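Local structure of aspartate-semialdehyde dehydrogenase 2 (Vibrio cholerae, 2R00) at residues Q260-L265 and I271-G276; G43-F48 and T52-N57; F99-D104 and E213-W218; T155-V160 and N308-A313. The protein catalyses the NADPH-dependent reductive dephosphorylation of L-aspartyl-4-phosphate to L-aspartate-semialdehyde, an early step toward lysine, methionine and threonine. All blocks are in the same frame, centred on the assembly; numbering follows the deposited sequence.

Contact 1 of 4, residues Q260-L265 and I271-G276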
loop_
_atom_site.group_PDB
_atom_site.type_symbol
_atom_site.label_atom_id
_atom_site.label_comp_id
_atom_site.label_asym_id
_atom_site.label_seq_id
_atom_site.Cartn_x
_atom_site.Cartn_y
_atom_site.Cartn_z
ATOM N N GLN A 260 -13.793 9.338 -16.100
ATOM C CA GLN A 260 -14.281 10.671 -15.751
ATOM C C GLN A 260 -13.349 11.315 -14.725
ATOM O O GLN A 260 -12.860 12.432 -14.941
ATOM C CB GLN A 260 -15.727 10.621 -15.246
ATOM C CG GLN A 260 -16.716 10.058 -16.277
ATOM C CD GLN A 260 -18.103 9.766 -15.705
ATOM O OE1 GLN A 260 -18.261 8.979 -14.757
ATOM N NE2 GLN A 260 -19.123 10.381 -16.304
ATOM N N VAL A 261 -13.060 10.604 -13.636
ATOM C CA VAL A 261 -12.153 11.168 -12.632
ATOM C C VAL A 261 -10.737 11.440 -13.174
ATOM O O VAL A 261 -10.115 12.428 -12.788
ATOM C CB VAL A 261 -12.221 10.450 -11.226
ATOM C CG1 VAL A 261 -13.202 9.297 -11.223
ATOM C CG2 VAL A 261 -10.841 10.053 -10.696
ATOM N N MET A 262 -10.255 10.623 -14.113
ATOM C CA MET A 262 -8.965 10.919 -14.752
ATOM C C MET A 262 -9.001 12.230 -15.538
ATOM O O MET A 262 -8.042 13.005 -15.497
ATOM C CB MET A 262 -8.480 9.766 -15.638
ATOM C CG MET A 262 -7.859 8.624 -14.850
ATOM S SD MET A 262 -6.931 7.449 -15.850
ATOM C CE MET A 262 -8.266 6.501 -16.577
ATOM N N ASP A 263 -10.108 12.471 -16.244
ATOM C CA ASP A 263 -10.311 13.741 -16.955
ATOM C C ASP A 263 -10.322 14.933 -15.994
ATOM O O ASP A 263 -9.643 15.928 -16.237
ATOM C CB ASP A 263 -11.610 13.712 -17.769
ATOM C CG ASP A 263 -11.495 12.880 -19.040
ATOM O OD1 ASP A 263 -10.358 12.571 -19.475
ATOM O OD2 ASP A 263 -12.557 12.535 -19.606
ATOM N N MET A 264 -11.095 14.815 -14.912
ATOM C CA MET A 264 -11.178 15.845 -13.870
ATOM C C MET A 264 -9.819 16.196 -13.283
ATOM O O MET A 264 -9.479 17.371 -13.163
ATOM C CB MET A 264 -12.063 15.379 -12.721
ATOM C CG MET A 264 -13.525 15.387 -12.978
ATOM S SD MET A 264 -14.339 14.750 -11.506
ATOM C CE MET A 264 -15.817 14.117 -12.283
ATOM N N LEU A 265 -9.064 15.167 -12.900
ATOM C CA LEU A 265 -7.753 15.341 -12.275
ATOM C C LEU A 265 -6.748 15.981 -13.227
ATOM O O LEU A 265 -5.884 16.746 -12.810
ATOM C CB LEU A 265 -7.214 14.000 -11.749
ATOM C CG LEU A 265 -8.039 13.232 -10.699
ATOM C CD1 LEU A 265 -7.271 12.029 -10.173
ATOM C CD2 LEU A 265 -8.522 14.099 -9.533
ATOM N N ILE A 271 -2.249 19.108 -9.689
ATOM C CA ILE A 271 -2.219 17.656 -9.883
ATOM C C ILE A 271 -1.551 17.297 -11.202
ATOM O O ILE A 271 -1.893 17.856 -12.241
ATOM C CB ILE A 271 -3.646 17.049 -9.870
ATOM C CG1 ILE A 271 -4.287 17.220 -8.489
ATOM C CG2 ILE A 271 -3.617 15.567 -10.300
ATOM C CD1 ILE A 271 -5.761 16.918 -8.428
ATOM N N GLU A 272 -0.591 16.377 -11.156
ATOM C CA GLU A 272 -0.113 15.737 -12.372
ATOM C C GLU A 272 -0.642 14.302 -12.432
ATOM O O GLU A 272 -0.310 13.466 -11.579
ATOM C CB GLU A 272 1.410 15.772 -12.479
ATOM C CG GLU A 272 1.933 15.057 -13.734
ATOM C CD GLU A 272 3.303 15.534 -14.188
ATOM O OE1 GLU A 272 3.787 16.560 -13.669
ATOM O OE2 GLU A 272 3.896 14.883 -15.079
ATOM N N LEU A 273 -1.475 14.033 -13.436
ATOM C CA LEU A 273 -1.999 12.692 -13.658
ATOM C C LEU A 273 -1.159 11.898 -14.656
ATOM O O LEU A 273 -0.868 12.373 -15.766
ATOM C CB LEU A 273 -3.453 12.740 -14.134
ATOM C CG LEU A 273 -4.114 11.362 -14.242
ATOM C CD1 LEU A 273 -4.929 11.064 -12.981
ATOM C CD2 LEU A 273 -4.974 11.280 -15.480
ATOM N N PHE A 274 -0.796 10.678 -14.252
ATOM C CA PHE A 274 -0.073 9.737 -15.097
ATOM C C PHE A 274 -1.031 8.630 -15.538
ATOM O O PHE A 274 -1.550 7.869 -14.709
ATOM C CB PHE A 274 1.113 9.141 -14.339
ATOM C CG PHE A 274 2.158 10.143 -13.962
ATOM C CD1 PHE A 274 1.936 11.053 -12.926
ATOM C CD2 PHE A 274 3.376 10.170 -14.627
ATOM C CE1 PHE A 274 2.902 11.982 -12.579
ATOM C CE2 PHE A 274 4.351 11.093 -14.285
ATOM C CZ PHE A 274 4.112 12.009 -13.261
ATOM N N ARG A 275 -1.277 8.561 -16.842
ATOM C CA ARG A 275 -2.220 7.597 -17.404
ATOM C C ARG A 275 -1.525 6.288 -17.749
ATOM O O ARG A 275 -2.179 5.283 -18.016
ATOM C CB ARG A 275 -2.917 8.175 -18.644
ATOM C CG ARG A 275 -4.065 9.142 -18.336
ATOM C CD ARG A 275 -4.562 9.826 -19.616
ATOM N NE ARG A 275 -5.628 10.799 -19.373
ATOM C CZ ARG A 275 -6.918 10.496 -19.226
ATOM N NH1 ARG A 275 -7.336 9.235 -19.276
ATOM N NH2 ARG A 275 -7.794 11.463 -19.020
ATOM N N GLY A 276 -0.195 6.306 -17.738
ATOM C CA GLY A 276 0.581 5.125 -18.077
ATOM C C GLY A 276 1.187 5.263 -19.458
ATOM O O GLY A 276 0.683 6.016 -20.303
#
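L265 and L273 meet methyl to methyl, CD1 of L265 lying 3.8 Å from CD1 of L273, while the two side chains cross at about a right angle. The second branch of each leucine serves a different neighbour: CD2 of L265 reaches CD1 of I271 at 4.1 Å, and CD2 of L273 packs on CB of M262 at 3.8 Å. The helix at 260-265 and strand 271-273 run at 135° to each other, the strand being an outermost one, within this chain, of the mixed sheet of the dimerisation domain. Beyond these apolar side chains, R275 stretches out from CG to NE and brings its guanidinium, one face over CB of M262, to the helix surface. There NH2 of R275 forms a salt bridge with OD1 of D263 at 2.8 Å; as a hydrogen bond it is weak, bent to 123°, the carboxylate and guanidinium planes being 53° apart. A second carboxylate, that of E266, pairs with the same NH2. Further out, V294 of strand 292-300 touches both L265 and I271.

Contact 2 of 4, residues G43-F48 and T52-N57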
loop_
_atom_site.group_PDB
_atom_site.type_symbol
_atom_site.label_atom_id
_atom_site.label_comp_id
_atom_site.label_asym_id
_atom_site.label_seq_id
_atom_site.Cartn_x
_atom_site.Cartn_y
_atom_site.Cartn_z
ATOM N N GLY A 43 23.434 34.177 12.985
ATOM C CA GLY A 43 24.538 34.692 12.183
ATOM C C GLY A 43 24.747 33.982 10.856
ATOM O O GLY A 43 25.511 34.458 10.016
ATOM N N LYS A 44 24.093 32.840 10.658
ATOM C CA LYS A 44 24.166 32.154 9.368
ATOM C C LYS A 44 23.496 33.000 8.278
ATOM O O LYS A 44 22.527 33.715 8.549
ATOM C CB LYS A 44 23.543 30.762 9.422
ATOM C CG LYS A 44 24.055 29.865 8.301
ATOM C CD LYS A 44 23.216 28.619 8.087
ATOM C CE LYS A 44 23.733 27.813 6.881
ATOM N NZ LYS A 44 24.022 28.666 5.677
ATOM N N THR A 45 24.024 32.932 7.059
ATOM C CA THR A 45 23.513 33.778 5.991
ATOM C C THR A 45 22.897 32.998 4.838
ATOM O O THR A 45 23.363 31.912 4.490
ATOM C CB THR A 45 24.578 34.745 5.457
ATOM O OG1 THR A 45 25.762 34.013 5.115
ATOM C CG2 THR A 45 24.905 35.806 6.497
ATOM N N TYR A 46 21.842 33.581 4.269
ATOM C CA TYR A 46 21.128 33.031 3.121
ATOM C C TYR A 46 20.894 34.114 2.072
ATOM O O TYR A 46 20.816 35.302 2.401
ATOM C CB TYR A 46 19.779 32.449 3.562
ATOM C CG TYR A 46 19.897 31.192 4.397
ATOM C CD1 TYR A 46 19.943 31.262 5.787
ATOM C CD2 TYR A 46 19.972 29.933 3.795
ATOM C CE1 TYR A 46 20.048 30.111 6.562
ATOM C CE2 TYR A 46 20.080 28.786 4.552
ATOM C CZ TYR A 46 20.116 28.882 5.937
ATOM O OH TYR A 46 20.225 27.747 6.698
ATOM N N ARG A 47 20.765 33.697 0.814
ATOM C CA ARG A 47 20.486 34.627 -0.279
ATOM C C ARG A 47 19.025 34.517 -0.686
ATOM O O ARG A 47 18.551 33.429 -1.003
ATOM C CB ARG A 47 21.388 34.329 -1.483
ATOM C CG ARG A 47 21.236 35.309 -2.637
ATOM C CD ARG A 47 22.350 35.106 -3.659
ATOM N NE ARG A 47 22.150 35.928 -4.850
ATOM C CZ ARG A 47 22.699 37.127 -5.035
ATOM N NH1 ARG A 47 23.497 37.653 -4.105
ATOM N NH2 ARG A 47 22.451 37.800 -6.156
ATOM N N PHE A 48 18.327 35.647 -0.694
ATOM C CA PHE A 48 16.914 35.664 -1.039
ATOM C C PHE A 48 16.601 36.867 -1.911
ATOM O O PHE A 48 16.837 38.008 -1.505
ATOM C CB PHE A 48 16.052 35.682 0.237
ATOM C CG PHE A 48 14.598 35.914 -0.019
ATOM C CD1 PHE A 48 14.056 37.191 0.089
ATOM C CD2 PHE A 48 13.762 34.855 -0.373
ATOM C CE1 PHE A 48 12.707 37.414 -0.142
ATOM C CE2 PHE A 48 12.415 35.066 -0.611
ATOM C CZ PHE A 48 11.882 36.350 -0.501
ATOM N N THR A 52 21.152 39.466 0.846
ATOM C CA THR A 52 21.618 38.628 1.953
ATOM C C THR A 52 20.696 38.769 3.172
ATOM O O THR A 52 20.333 39.878 3.560
ATOM C CB THR A 52 23.072 38.967 2.336
ATOM O OG1 THR A 52 23.903 38.751 1.196
ATOM C CG2 THR A 52 23.582 38.079 3.483
ATOM N N VAL A 53 20.312 37.636 3.754
ATOM C CA VAL A 53 19.513 37.633 4.975
ATOM C C VAL A 53 20.257 36.881 6.080
ATOM O O VAL A 53 20.744 35.771 5.860
ATOM C CB VAL A 53 18.099 37.025 4.755
ATOM C CG1 VAL A 53 17.194 37.384 5.932
ATOM C CG2 VAL A 53 17.475 37.537 3.462
ATOM N N ARG A 54 20.347 37.494 7.262
ATOM C CA ARG A 54 21.068 36.901 8.388
ATOM C C ARG A 54 20.119 36.333 9.445
ATOM O O ARG A 54 19.240 37.039 9.950
ATOM C CB ARG A 54 22.013 37.922 9.034
ATOM C CG ARG A 54 22.909 37.334 10.131
ATOM C CD ARG A 54 23.923 38.353 10.681
ATOM N NE ARG A 54 24.552 39.160 9.630
ATOM C CZ ARG A 54 25.647 38.825 8.950
ATOM N NH1 ARG A 54 26.294 37.680 9.194
ATOM N NH2 ARG A 54 26.105 39.651 8.016
ATOM N N VAL A 55 20.328 35.067 9.795
ATOM C CA VAL A 55 19.548 34.410 10.858
ATOM C C VAL A 55 19.800 35.119 12.194
ATOM O O VAL A 55 20.947 35.415 12.545
ATOM C CB VAL A 55 19.877 32.899 10.967
ATOM C CG1 VAL A 55 19.063 32.221 12.079
ATOM C CG2 VAL A 55 19.641 32.194 9.624
ATOM N N GLN A 56 18.724 35.421 12.916
ATOM C CA GLN A 56 18.844 35.997 14.254
ATOM C C GLN A 56 18.144 35.133 15.300
ATOM O O GLN A 56 17.366 34.234 14.969
ATOM C CB GLN A 56 18.335 37.450 14.301
ATOM C CG GLN A 56 16.943 37.664 13.750
ATOM C CD GLN A 56 16.585 39.130 13.597
ATOM O OE1 GLN A 56 16.441 39.629 12.476
ATOM N NE2 GLN A 56 16.438 39.833 14.725
ATOM N N ASN A 57 18.444 35.407 16.563
ATOM C CA ASN A 57 17.866 34.675 17.676
ATOM C C ASN A 57 16.416 35.099 17.887
ATOM O O ASN A 57 16.112 36.287 18.007
ATOM C CB ASN A 57 18.715 34.921 18.928
ATOM C CG ASN A 57 18.298 34.068 20.110
ATOM O OD1 ASN A 57 17.256 33.408 20.100
ATOM N ND2 ASN A 57 19.117 34.091 21.153
HETATM O O HOH W 1 23.285 37.249 -1.253
#
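R54 and T45 face each other as a non-hydrogen-bonded pair of the antiparallel hairpin formed by strands 45-48 and 51-57, their side chains side by side and pointing the same way. From its CB the arginine runs on to CG, which rests 3.7 Å from CA of G43, and then to CD, 4.0 Å from that same CA. A bend at chi3 (-43°) turns the rest of the chain toward G43 and T45. The guanidinium lays one face over CG2 of T45, 3.6 Å from NH1 of R54, and NH1 offers a weak hydrogen bond to O of G43 at 3.4 Å. On the other face of the sheet, Y46 takes CG2 of V55 at its ring edge, 3.7 Å from CE1, while its hydroxyl bonds to E17. Reciprocal backbone bonds join Y46 and V53; N of G43 donates to O of V55, and N of V55 to O of K44. A water links NH1 of R47 with OG1 of T52. Backbone bonds therefore carry most of the polar pairing, the one direct side-chain bond between the segments being weak.

Contact 3 of 4, residues F99-D104 and E213-W218; sequences FRYDYD and EMKMVW
R100 and Y101 are the residues through which the loop at 99-104 approaches helix 211-223, and a type I beta turn from F99 to D102 presents them. The guanidinium of R100 has NZ of K215 near its plane, 4.3 Å from NH1. Both residues are predicted to bind phosphate, so the two cationic groups are consistent with a pocket made for an anion. NE of R100 donates a hydrogen bond to O of N128, which restrains the guanidinium. In this way a loop of the nucleotide-binding domain and a helix of the dimerisation domain would jointly furnish the predicted phosphate site. Next comes Y101, whose hydroxyl accepts a hydrogen bond from NZ of K215 at 2.7 Å. The lysine is bent at chi3 and chi4 (30° and 75°), which curls its chain round that oxygen: CB of K215 lies 3.3 Å from OH of Y101, and CG lies 3.4 Å from it. E219 adds a weak hydrogen bond to the same hydroxyl. One face of the tyrosine ring is covered by CB of R100, while CD2 of Y101 rests 4.1 Å from CB of W218. At D102 the backbone carbonyl receives K222, which also bonds to O of R100.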
loop_
_atom_site.group_PDB
_atom_site.type_symbol
_atom_site.label_atom_id
_atom_site.label_comp_id
_atom_site.label_asym_id
_atom_site.label_seq_id
_atom_site.Cartn_x
_atom_site.Cartn_y
_atom_site.Cartn_z
ATOM N N PHE A 99 -1.224 23.272 16.400
ATOM C CA PHE A 99 -2.525 23.985 16.331
ATOM C C PHE A 99 -3.551 23.409 15.364
ATOM O O PHE A 99 -4.631 23.982 15.190
ATOM C CB PHE A 99 -2.326 25.461 15.986
ATOM C CG PHE A 99 -1.572 26.229 17.015
ATOM C CD1 PHE A 99 -2.189 26.635 18.187
ATOM C CD2 PHE A 99 -0.241 26.572 16.800
ATOM C CE1 PHE A 99 -1.480 27.351 19.153
ATOM C CE2 PHE A 99 0.470 27.299 17.748
ATOM C CZ PHE A 99 -0.144 27.685 18.929
ATOM N N ARG A 100 -3.234 22.277 14.742
ATOM C CA ARG A 100 -4.110 21.719 13.694
ATOM C C ARG A 100 -5.507 21.339 14.192
ATOM O O ARG A 100 -6.446 21.349 13.416
ATOM C CB ARG A 100 -3.472 20.494 13.025
ATOM C CG ARG A 100 -2.167 20.759 12.288
ATOM C CD ARG A 100 -1.686 19.522 11.554
ATOM N NE ARG A 100 -0.398 19.790 10.915
ATOM C CZ ARG A 100 0.593 18.912 10.803
ATOM N NH1 ARG A 100 0.458 17.685 11.284
ATOM N NH2 ARG A 100 1.726 19.272 10.213
ATOM N N TYR A 101 -5.632 20.988 15.471
ATOM C CA TYR A 101 -6.879 20.383 16.008
ATOM C C TYR A 101 -7.657 21.368 16.878
ATOM O O TYR A 101 -8.730 21.041 17.382
ATOM C CB TYR A 101 -6.574 19.039 16.740
ATOM C CG TYR A 101 -5.584 18.232 15.933
ATOM C CD1 TYR A 101 -4.219 18.270 16.227
ATOM C CD2 TYR A 101 -6.001 17.505 14.812
ATOM C CE1 TYR A 101 -3.298 17.580 15.441
ATOM C CE2 TYR A 101 -5.081 16.814 14.020
ATOM C CZ TYR A 101 -3.737 16.866 14.337
ATOM O OH TYR A 101 -2.829 16.192 13.555
ATOM N N ASP A 102 -7.116 22.577 17.032
ATOM C CA ASP A 102 -7.781 23.643 17.781
ATOM C C ASP A 102 -9.050 24.088 17.060
ATOM O O ASP A 102 -9.007 24.486 15.896
ATOM C CB ASP A 102 -6.840 24.835 18.020
ATOM C CG ASP A 102 -5.756 24.528 19.047
ATOM O OD1 ASP A 102 -4.793 23.837 18.681
ATOM O OD2 ASP A 102 -5.871 24.959 20.220
ATOM N N TYR A 103 -10.172 24.009 17.773
ATOM C CA TYR A 103 -11.490 24.300 17.217
ATOM C C TYR A 103 -11.556 25.657 16.517
ATOM O O TYR A 103 -12.170 25.787 15.461
ATOM C CB TYR A 103 -12.536 24.237 18.331
ATOM C CG TYR A 103 -13.956 24.554 17.899
ATOM C CD1 TYR A 103 -14.667 23.680 17.094
ATOM C CD2 TYR A 103 -14.586 25.726 18.329
ATOM C CE1 TYR A 103 -15.971 23.959 16.708
ATOM C CE2 TYR A 103 -15.895 26.016 17.950
ATOM C CZ TYR A 103 -16.575 25.123 17.140
ATOM O OH TYR A 103 -17.871 25.396 16.757
ATOM N N ASP A 104 -10.904 26.644 17.116
ATOM C CA ASP A 104 -10.947 28.026 16.661
ATOM C C ASP A 104 -9.900 28.405 15.601
ATOM O O ASP A 104 -9.856 29.556 15.151
ATOM C CB ASP A 104 -10.838 28.959 17.872
ATOM C CG ASP A 104 -9.671 28.590 18.839
ATOM O OD1 ASP A 104 -9.198 27.420 18.888
ATOM O OD2 ASP A 104 -9.263 29.500 19.589
ATOM N N GLU A 213 -2.715 7.873 12.910
ATOM C CA GLU A 213 -3.839 7.516 12.039
ATOM C C GLU A 213 -5.074 8.324 12.407
ATOM O O GLU A 213 -5.723 8.872 11.535
ATOM C CB GLU A 213 -4.127 6.008 12.054
ATOM C CG GLU A 213 -3.038 5.172 11.348
ATOM C CD GLU A 213 -3.051 3.678 11.697
ATOM O OE1 GLU A 213 -3.857 3.228 12.543
ATOM O OE2 GLU A 213 -2.246 2.946 11.091
ATOM N N MET A 214 -5.391 8.405 13.701
ATOM C CA MET A 214 -6.533 9.204 14.156
ATOM C C MET A 214 -6.357 10.672 13.784
ATOM O O MET A 214 -7.325 11.359 13.456
ATOM C CB MET A 214 -6.739 9.052 15.671
ATOM C CG MET A 214 -7.398 7.732 16.085
ATOM S SD MET A 214 -8.783 7.191 15.046
ATOM C CE MET A 214 -9.972 8.553 15.101
ATOM N N LYS A 215 -5.121 11.155 13.832
ATOM C CA LYS A 215 -4.854 12.553 13.488
ATOM C C LYS A 215 -5.203 12.853 12.040
ATOM O O LYS A 215 -5.728 13.919 11.742
ATOM C CB LYS A 215 -3.410 12.934 13.806
ATOM C CG LYS A 215 -3.216 13.322 15.266
ATOM C CD LYS A 215 -1.784 13.195 15.746
ATOM C CE LYS A 215 -0.766 13.432 14.647
ATOM N NZ LYS A 215 -0.615 14.858 14.284
ATOM N N MET A 216 -4.955 11.885 11.155
ATOM C CA MET A 216 -5.334 11.994 9.751
ATOM C C MET A 216 -6.852 12.062 9.575
ATOM O O MET A 216 -7.357 12.855 8.780
ATOM C CB MET A 216 -4.737 10.831 8.961
ATOM C CG MET A 216 -4.910 10.921 7.459
ATOM S SD MET A 216 -3.662 9.967 6.530
ATOM C CE MET A 216 -3.789 10.836 4.973
ATOM N N VAL A 217 -7.579 11.243 10.334
ATOM C CA VAL A 217 -9.031 11.296 10.337
ATOM C C VAL A 217 -9.504 12.699 10.678
ATOM O O VAL A 217 -10.314 13.272 9.969
ATOM C CB VAL A 217 -9.634 10.316 11.376
ATOM C CG1 VAL A 217 -11.152 10.474 11.431
ATOM C CG2 VAL A 217 -9.252 8.872 11.060
ATOM N N TRP A 218 -8.978 13.242 11.772
ATOM C CA TRP A 218 -9.425 14.526 12.293
ATOM C C TRP A 218 -9.055 15.678 11.362
ATOM O O TRP A 218 -9.869 16.586 11.146
ATOM C CB TRP A 218 -8.874 14.755 13.707
ATOM C CG TRP A 218 -9.346 13.718 14.701
ATOM C CD1 TRP A 218 -10.570 13.083 14.718
ATOM C CD2 TRP A 218 -8.621 13.218 15.833
ATOM N NE1 TRP A 218 -10.632 12.204 15.780
ATOM C CE2 TRP A 218 -9.460 12.277 16.489
ATOM C CE3 TRP A 218 -7.347 13.477 16.366
ATOM C CZ2 TRP A 218 -9.060 11.587 17.635
ATOM C CZ3 TRP A 218 -6.948 12.778 17.516
ATOM C CH2 TRP A 218 -7.802 11.844 18.129
#

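Contact 4 of 4, residues T155-V160 and N308-A313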
loop_
_atom_site.group_PDB
_atom_site.type_symbol
_atom_site.label_atom_id
_atom_site.label_comp_id
_atom_site.label_asym_id
_atom_site.label_seq_id
_atom_site.Cartn_x
_atom_site.Cartn_y
_atom_site.Cartn_z
ATOM N N THR A 155 -3.899 4.136 2.838
ATOM C CA THR A 155 -2.627 3.665 3.373
ATOM C C THR A 155 -1.516 4.636 2.960
ATOM O O THR A 155 -1.382 4.952 1.771
ATOM C CB THR A 155 -2.294 2.231 2.872
ATOM O OG1 THR A 155 -3.344 1.336 3.249
ATOM C CG2 THR A 155 -0.982 1.735 3.485
ATOM N N THR A 156 -0.751 5.131 3.938
ATOM C CA THR A 156 0.379 6.018 3.665
ATOM C C THR A 156 1.677 5.274 3.916
ATOM O O THR A 156 1.741 4.394 4.771
ATOM C CB THR A 156 0.376 7.320 4.534
ATOM O OG1 THR A 156 0.639 7.000 5.911
ATOM C CG2 THR A 156 -0.947 8.066 4.418
ATOM N N TYR A 157 2.716 5.661 3.185
ATOM C CA TYR A 157 3.990 4.971 3.233
ATOM C C TYR A 157 5.106 5.989 3.415
ATOM O O TYR A 157 5.215 6.947 2.648
ATOM C CB TYR A 157 4.232 4.203 1.930
ATOM C CG TYR A 157 3.147 3.234 1.530
ATOM C CD1 TYR A 157 2.153 3.608 0.630
ATOM C CD2 TYR A 157 3.134 1.935 2.022
ATOM C CE1 TYR A 157 1.158 2.717 0.232
ATOM C CE2 TYR A 157 2.149 1.028 1.632
ATOM C CZ TYR A 157 1.161 1.427 0.739
ATOM O OH TYR A 157 0.174 0.544 0.360
ATOM N N GLN A 158 5.924 5.768 4.436
ATOM C CA GLN A 158 7.099 6.583 4.690
ATOM C C GLN A 158 8.183 5.719 5.322
ATOM O O GLN A 158 7.893 4.663 5.879
ATOM C CB GLN A 158 6.755 7.767 5.604
ATOM C CG GLN A 158 6.186 7.370 6.950
ATOM C CD GLN A 158 5.569 8.543 7.700
ATOM O OE1 GLN A 158 6.109 9.653 7.693
ATOM N NE2 GLN A 158 4.427 8.301 8.345
ATOM N N SER A 159 9.426 6.188 5.233
ATOM C CA SER A 159 10.592 5.466 5.750
ATOM C C SER A 159 10.492 5.246 7.253
ATOM O O SER A 159 9.954 6.091 7.971
ATOM C CB SER A 159 11.844 6.288 5.488
ATOM O OG SER A 159 11.765 7.508 6.208
ATOM N N VAL A 160 11.039 4.132 7.732
ATOM C CA VAL A 160 11.122 3.897 9.178
ATOM C C VAL A 160 12.086 4.874 9.871
ATOM O O VAL A 160 11.869 5.245 11.024
ATOM C CB VAL A 160 11.419 2.398 9.525
ATOM C CG1 VAL A 160 12.772 1.948 8.980
ATOM C CG2 VAL A 160 11.315 2.143 11.045
ATOM N N ASN A 308 -10.324 4.012 -6.885
ATOM C CA ASN A 308 -8.986 3.751 -6.374
ATOM C C ASN A 308 -7.968 4.621 -7.102
ATOM O O ASN A 308 -8.078 4.828 -8.306
ATOM C CB ASN A 308 -8.609 2.281 -6.585
ATOM C CG ASN A 308 -9.532 1.335 -5.860
ATOM O OD1 ASN A 308 -9.375 1.097 -4.660
ATOM N ND2 ASN A 308 -10.504 0.785 -6.581
ATOM N N LEU A 309 -6.982 5.114 -6.363
ATOM C CA LEU A 309 -5.884 5.894 -6.926
ATOM C C LEU A 309 -4.713 5.871 -5.958
ATOM O O LEU A 309 -4.896 5.625 -4.766
ATOM C CB LEU A 309 -6.310 7.346 -7.203
ATOM C CG LEU A 309 -6.769 8.201 -6.007
ATOM C CD1 LEU A 309 -6.439 9.652 -6.231
ATOM C CD2 LEU A 309 -8.243 8.026 -5.726
ATOM N N TRP A 310 -3.518 6.114 -6.485
ATOM C CA TRP A 310 -2.320 6.314 -5.684
ATOM C C TRP A 310 -1.821 7.733 -5.877
ATOM O O TRP A 310 -1.928 8.298 -6.963
ATOM C CB TRP A 310 -1.223 5.327 -6.082
ATOM C CG TRP A 310 -1.437 3.935 -5.535
ATOM C CD1 TRP A 310 -2.513 3.120 -5.760
ATOM C CD2 TRP A 310 -0.543 3.196 -4.692
ATOM N NE1 TRP A 310 -2.348 1.922 -5.100
ATOM C CE2 TRP A 310 -1.146 1.940 -4.442
ATOM C CE3 TRP A 310 0.707 3.473 -4.119
ATOM C CZ2 TRP A 310 -0.539 0.965 -3.646
ATOM C CZ3 TRP A 310 1.304 2.511 -3.329
ATOM C CH2 TRP A 310 0.687 1.266 -3.103
ATOM N N VAL A 311 -1.297 8.306 -4.799
ATOM C CA VAL A 311 -0.881 9.698 -4.769
ATOM C C VAL A 311 0.531 9.722 -4.221
ATOM O O VAL A 311 0.814 9.095 -3.195
ATOM C CB VAL A 311 -1.819 10.545 -3.858
ATOM C CG1 VAL A 311 -1.451 12.015 -3.921
ATOM C CG2 VAL A 311 -3.258 10.350 -4.243
ATOM N N VAL A 312 1.424 10.417 -4.918
ATOM C CA VAL A 312 2.831 10.464 -4.546
ATOM C C VAL A 312 3.313 11.915 -4.400
ATOM O O VAL A 312 2.883 12.804 -5.138
ATOM C CB VAL A 312 3.719 9.656 -5.555
ATOM C CG1 VAL A 312 5.199 9.900 -5.319
ATOM C CG2 VAL A 312 3.429 8.151 -5.450
ATOM N N ALA A 313 4.173 12.136 -3.412
ATOM C CA ALA A 313 4.989 13.347 -3.314
ATOM C C ALA A 313 6.441 12.912 -3.306
ATOM O O ALA A 313 6.856 12.123 -2.437
ATOM C CB ALA A 313 4.680 14.115 -2.045
#
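Strands 149-159 and 306-313, which meet here through Y157 and W310, are not neighbours, the closest CA atoms of the two segments, those of Y157 and V312, being 9.6 Å apart, because strand 244-252 runs between them in the sheet. Two large aromatic side chains span that interval. Y157 and W310 hold their rings almost parallel, with planes at 9°, but slid apart so that they barely overlap; the centre of the tyrosine ring is 5.4 Å from that of the six-membered ring of W310. The nearest atoms are CE1 of Y157 and CZ3 of W310, 3.6 Å apart, and OH of Y157 sits 3.6 Å from CH2 of W310. Both side chains carry CG anti to the carbonyl carbon, chi1 -55° in Y157 and -77° in W310; taken from backbone to tip, they run at about a right angle although their ring planes are nearly parallel. A247 of the intervening strand touches W310, and the indole also forms a cation-pi pair with R296. The phenol hydroxyl bonds to that of Y157 of the second subunit, while C197 of that subunit packs on W310. The arrangement belongs to the dimer interface, where this mixed sheet of the dimerisation domain turns one surface toward the other subunit.

Contacts 1 and 4 share the mixed sheet of the dimerisation domain: contact 4 spans its middle and contact 1 lies at its edge, with centres about 17 Å apart and nearest atoms about 5 Å apart. Contact 3 touches contact 4 directly, SD of M216 lying 3.9 Å from CG2 of T156, and both lie near catalytic residues. R100 of contact 3 is about 8 Å from C131, and Y157 of contact 4 is about 6 Å from H244, the predicted proton acceptor, all measured between side chains. Contact 2 stands apart in the nucleotide-binding domain, its centre about 34 Å from that of contact 3; there Y46 adjoins T12 of the predicted NADP site. Contacts 1, 3 and 4 all touch the second subunit.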